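Local atomic coordinates of beta-catenin homolog sys-1 (Caenorhabditis elegans, PDB entry 3C2G), a protein that acts as a transcription coregulator in the Wnt signaling asymmetry pathway, activating or repressing target genes through direct partners such as the TCF factor pop-1. Residues 340-345 / 395-400. Sequence-based numbering, arbitrary orientation.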
ATOM      1  N   GLU A 340       2.231  12.705  -0.629  1.00 38.25           N
ATOM      2  CA  GLU A 340       2.180  11.262  -0.840  1.00 36.73           C
ATOM      3  C   GLU A 340       3.583  10.690  -0.818  1.00 33.98           C
ATOM      4  O   GLU A 340       3.814   9.612  -0.286  1.00 33.89           O
ATOM      5  CB  GLU A 340       1.493  10.910  -2.166  1.00 38.12           C
ATOM      6  CG  GLU A 340      -0.022  11.071  -2.157  1.00 44.26           C
ATOM      7  CD  GLU A 340      -0.721  10.194  -1.117  1.00 51.61           C
ATOM      8  OE1 GLU A 340      -0.291   9.027  -0.921  1.00 53.57           O
ATOM      9  OE2 GLU A 340      -1.706  10.678  -0.501  1.00 54.67           O
ATOM     10  N   VAL A 341       4.519  11.423  -1.403  1.00 31.23           N
ATOM     11  CA  VAL A 341       5.900  11.001  -1.424  1.00 29.98           C
ATOM     12  C   VAL A 341       6.485  11.070  -0.005  1.00 30.02           C
ATOM     13  O   VAL A 341       7.175  10.148   0.417  1.00 29.96           O
ATOM     14  CB  VAL A 341       6.723  11.824  -2.458  1.00 29.92           C
ATOM     15  CG1 VAL A 341       8.179  11.488  -2.380  1.00 27.83           C
ATOM     16  CG2 VAL A 341       6.230  11.535  -3.865  1.00 30.41           C
ATOM     17  N   ILE A 342       6.174  12.139   0.736  1.00 29.46           N
ATOM     18  CA  ILE A 342       6.639  12.285   2.111  1.00 29.22           C
ATOM     19  C   ILE A 342       6.083  11.148   2.949  1.00 29.07           C
ATOM     20  O   ILE A 342       6.789  10.562   3.778  1.00 29.62           O
ATOM     21  CB  ILE A 342       6.213  13.634   2.756  1.00 29.64           C
ATOM     22  CG1 ILE A 342       6.675  14.848   1.931  1.00 30.04           C
ATOM     23  CG2 ILE A 342       6.715  13.732   4.179  1.00 28.37           C
ATOM     24  CD1 ILE A 342       8.105  14.812   1.494  1.00 29.37           C
ATOM     25  N   TYR A 343       4.817  10.835   2.718  1.00 27.64           N
ATOM     26  CA  TYR A 343       4.153   9.778   3.446  1.00 27.36           C
ATOM     27  C   TYR A 343       4.838   8.450   3.213  1.00 27.53           C
ATOM     28  O   TYR A 343       5.146   7.752   4.175  1.00 28.40           O
ATOM     29  CB  TYR A 343       2.693   9.684   3.046  1.00 27.05           C
ATOM     30  CG  TYR A 343       2.013   8.445   3.558  1.00 28.60           C
ATOM     31  CD1 TYR A 343       1.736   8.295   4.935  1.00 27.26           C
ATOM     32  CD2 TYR A 343       1.623   7.420   2.678  1.00 26.42           C
ATOM     33  CE1 TYR A 343       1.101   7.158   5.418  1.00 28.11           C
ATOM     34  CE2 TYR A 343       0.977   6.270   3.151  1.00 26.17           C
ATOM     35  CZ  TYR A 343       0.722   6.139   4.521  1.00 28.70           C
ATOM     36  OH  TYR A 343       0.084   5.007   5.008  1.00 28.35           O
ATOM     37  N   SER A 344       5.102   8.121   1.949  1.00 27.34           N
ATOM     38  CA  SER A 344       5.735   6.854   1.590  1.00 27.35           C
ATOM     39  C   SER A 344       7.162   6.758   2.112  1.00 27.05           C
ATOM     40  O   SER A 344       7.548   5.735   2.672  1.00 26.75           O
ATOM     41  CB  SER A 344       5.740   6.658   0.075  1.00 27.58           C
ATOM     42  OG  SER A 344       4.441   6.777  -0.473  1.00 29.00           O
ATOM     43  N   GLY A 345       7.934   7.827   1.921  1.00 27.02           N
ATOM     44  CA  GLY A 345       9.333   7.864   2.320  1.00 26.44           C
ATOM     45  C   GLY A 345       9.523   7.735   3.820  1.00 27.08           C
ATOM     46  O   GLY A 345      10.353   6.945   4.276  1.00 27.85           O
ATOM     47  N   CYS A 395      -1.335  13.669   9.445  1.00 38.63           N
ATOM     48  CA  CYS A 395      -1.427  12.955  10.677  1.00 37.71           C
ATOM     49  C   CYS A 395      -0.604  11.664  10.624  1.00 36.26           C
ATOM     50  O   CYS A 395       0.186  11.398  11.521  1.00 36.69           O
ATOM     51  CB  CYS A 395      -2.903  12.675  10.937  1.00 38.47           C
ATOM     52  SG  CYS A 395      -3.271  11.838  12.448  1.00 42.07           S
ATOM     53  N   GLU A 396      -0.781  10.884   9.565  1.00 34.54           N
ATOM     54  CA  GLU A 396       0.024   9.695   9.304  1.00 32.49           C
ATOM     55  C   GLU A 396       1.506  10.017   9.049  1.00 30.71           C
ATOM     56  O   GLU A 396       2.389   9.218   9.369  1.00 30.27           O
ATOM     57  CB  GLU A 396      -0.565   8.938   8.111  1.00 33.39           C
ATOM     58  CG  GLU A 396      -1.901   8.208   8.393  1.00 34.60           C
ATOM     59  CD  GLU A 396      -2.655   7.823   7.116  0.50 33.74           C
ATOM     60  OE1 GLU A 396      -2.575   8.571   6.113  0.50 34.65           O
ATOM     61  OE2 GLU A 396      -3.344   6.779   7.118  0.50 34.78           O
ATOM     62  N   ILE A 397       1.783  11.182   8.474  1.00 28.99           N
ATOM     63  CA  ILE A 397       3.163  11.614   8.251  1.00 28.08           C
ATOM     64  C   ILE A 397       3.914  11.880   9.573  1.00 28.42           C
ATOM     65  O   ILE A 397       5.001  11.335   9.802  1.00 28.21           O
ATOM     66  CB  ILE A 397       3.242  12.843   7.311  1.00 28.13           C
ATOM     67  CG1 ILE A 397       2.855  12.430   5.881  1.00 27.06           C
ATOM     68  CG2 ILE A 397       4.646  13.445   7.344  1.00 27.77           C
ATOM     69  CD1 ILE A 397       2.809  13.552   4.885  1.00 26.52           C
ATOM     70  N   ILE A 398       3.329  12.710  10.434  1.00 27.69           N
ATOM     71  CA  ILE A 398       3.906  12.998  11.740  1.00 27.37           C
ATOM     72  C   ILE A 398       4.053  11.707  12.531  1.00 27.52           C
ATOM     73  O   ILE A 398       5.055  11.488  13.210  1.00 26.55           O
ATOM     74  CB  ILE A 398       3.049  14.001  12.525  1.00 26.88           C
ATOM     75  CG1 ILE A 398       2.996  15.331  11.778  1.00 25.65           C
ATOM     76  CG2 ILE A 398       3.616  14.214  13.946  1.00 27.23           C
ATOM     77  CD1 ILE A 398       1.901  16.244  12.285  1.00 25.10           C
ATOM     78  N   CYS A 399       3.054  10.841  12.414  1.00 28.18           N
ATOM     79  CA  CYS A 399       3.095   9.564  13.089  1.00 27.62           C
ATOM     80  C   CYS A 399       4.275   8.710  12.621  1.00 27.97           C
ATOM     81  O   CYS A 399       4.958   8.115  13.446  1.00 28.23           O
ATOM     82  CB  CYS A 399       1.788   8.826  12.909  1.00 26.90           C
ATOM     83  SG  CYS A 399       1.684   7.416  14.003  1.00 30.71           S
ATOM     84  N   ASN A 400       4.517   8.667  11.305  1.00 27.50           N
ATOM     85  CA  ASN A 400       5.705   8.014  10.757  1.00 26.47           C
ATOM     86  C   ASN A 400       7.008   8.580  11.302  1.00 26.03           C
ATOM     87  O   ASN A 400       7.920   7.827  11.626  1.00 26.54           O
ATOM     88  CB  ASN A 400       5.753   8.148   9.230  1.00 27.08           C
ATOM     89  CG  ASN A 400       4.704   7.307   8.522  1.00 25.60           C
ATOM     90  OD1 ASN A 400       4.214   6.311   9.053  1.00 24.38           O
ATOM     91  ND2 ASN A 400       4.377   7.700   7.302  1.00 22.52           N
TER
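Ile397 lies against the backbone of Tyr343, its CG1 3.8 Å from Tyr343 CA, and this is where helices 339-352 and 388-409 pack closely. Their axes run in roughly the same direction, 32° apart, and approach to 9.1 Å. A beta-branched isoleucine suits the place because its two arms do different work. With CG1 opposite the carbonyl carbon (chi1 -70°), the longer arm, fully extended, runs along Tyr343 and brings CD1 to Ile342, while Ile397 CG2 meets Ile342 CG2 at 3.8 Å. Ile375 of helix 368-377 and Tyr379 touch both isoleucines, completing an apolar core of the armadillo domain. Replacing Ile397 with an alanine would probably leave a gap beside Ile342 and the Tyr343 backbone and thin the packing against Ile375 and Tyr379.

The Tyr343-Glu396 side is more polar and more open to solvent. Here CE1 of Tyr343 meets Glu396 CB obliquely, 3.6 Å away. Glutamate fits because its CB touches the ring at that corner while its extended chain carries the carboxylate past it, Glu396 OE1 still 4.0 Å from Tyr343 CE1. Arg393 makes a cation-pi contact with Tyr343 and a salt bridge with Glu340, but a long, weak ion pair with Glu396.

Asn400 is buried, its amide plane turned 32° from the ring plane. Asn400 ND2 comes within 3.2 Å of Tyr343 O, yet the angle is too poor for a hydrogen bond; Thr346 accepts from ND2 instead, and Arg403 donates to OD1. Tyr343 and Asn400 also pack on an aromatic side chain of the bound peptide, probably that of POP-1, placing the contact beside the partner-binding surface. No hydrogen bond joins the two segments directly, so their cohesion rests on apolar packing, with the Asn400 amide and Glu340 carboxylate held by neighbours and Glu396 more weakly.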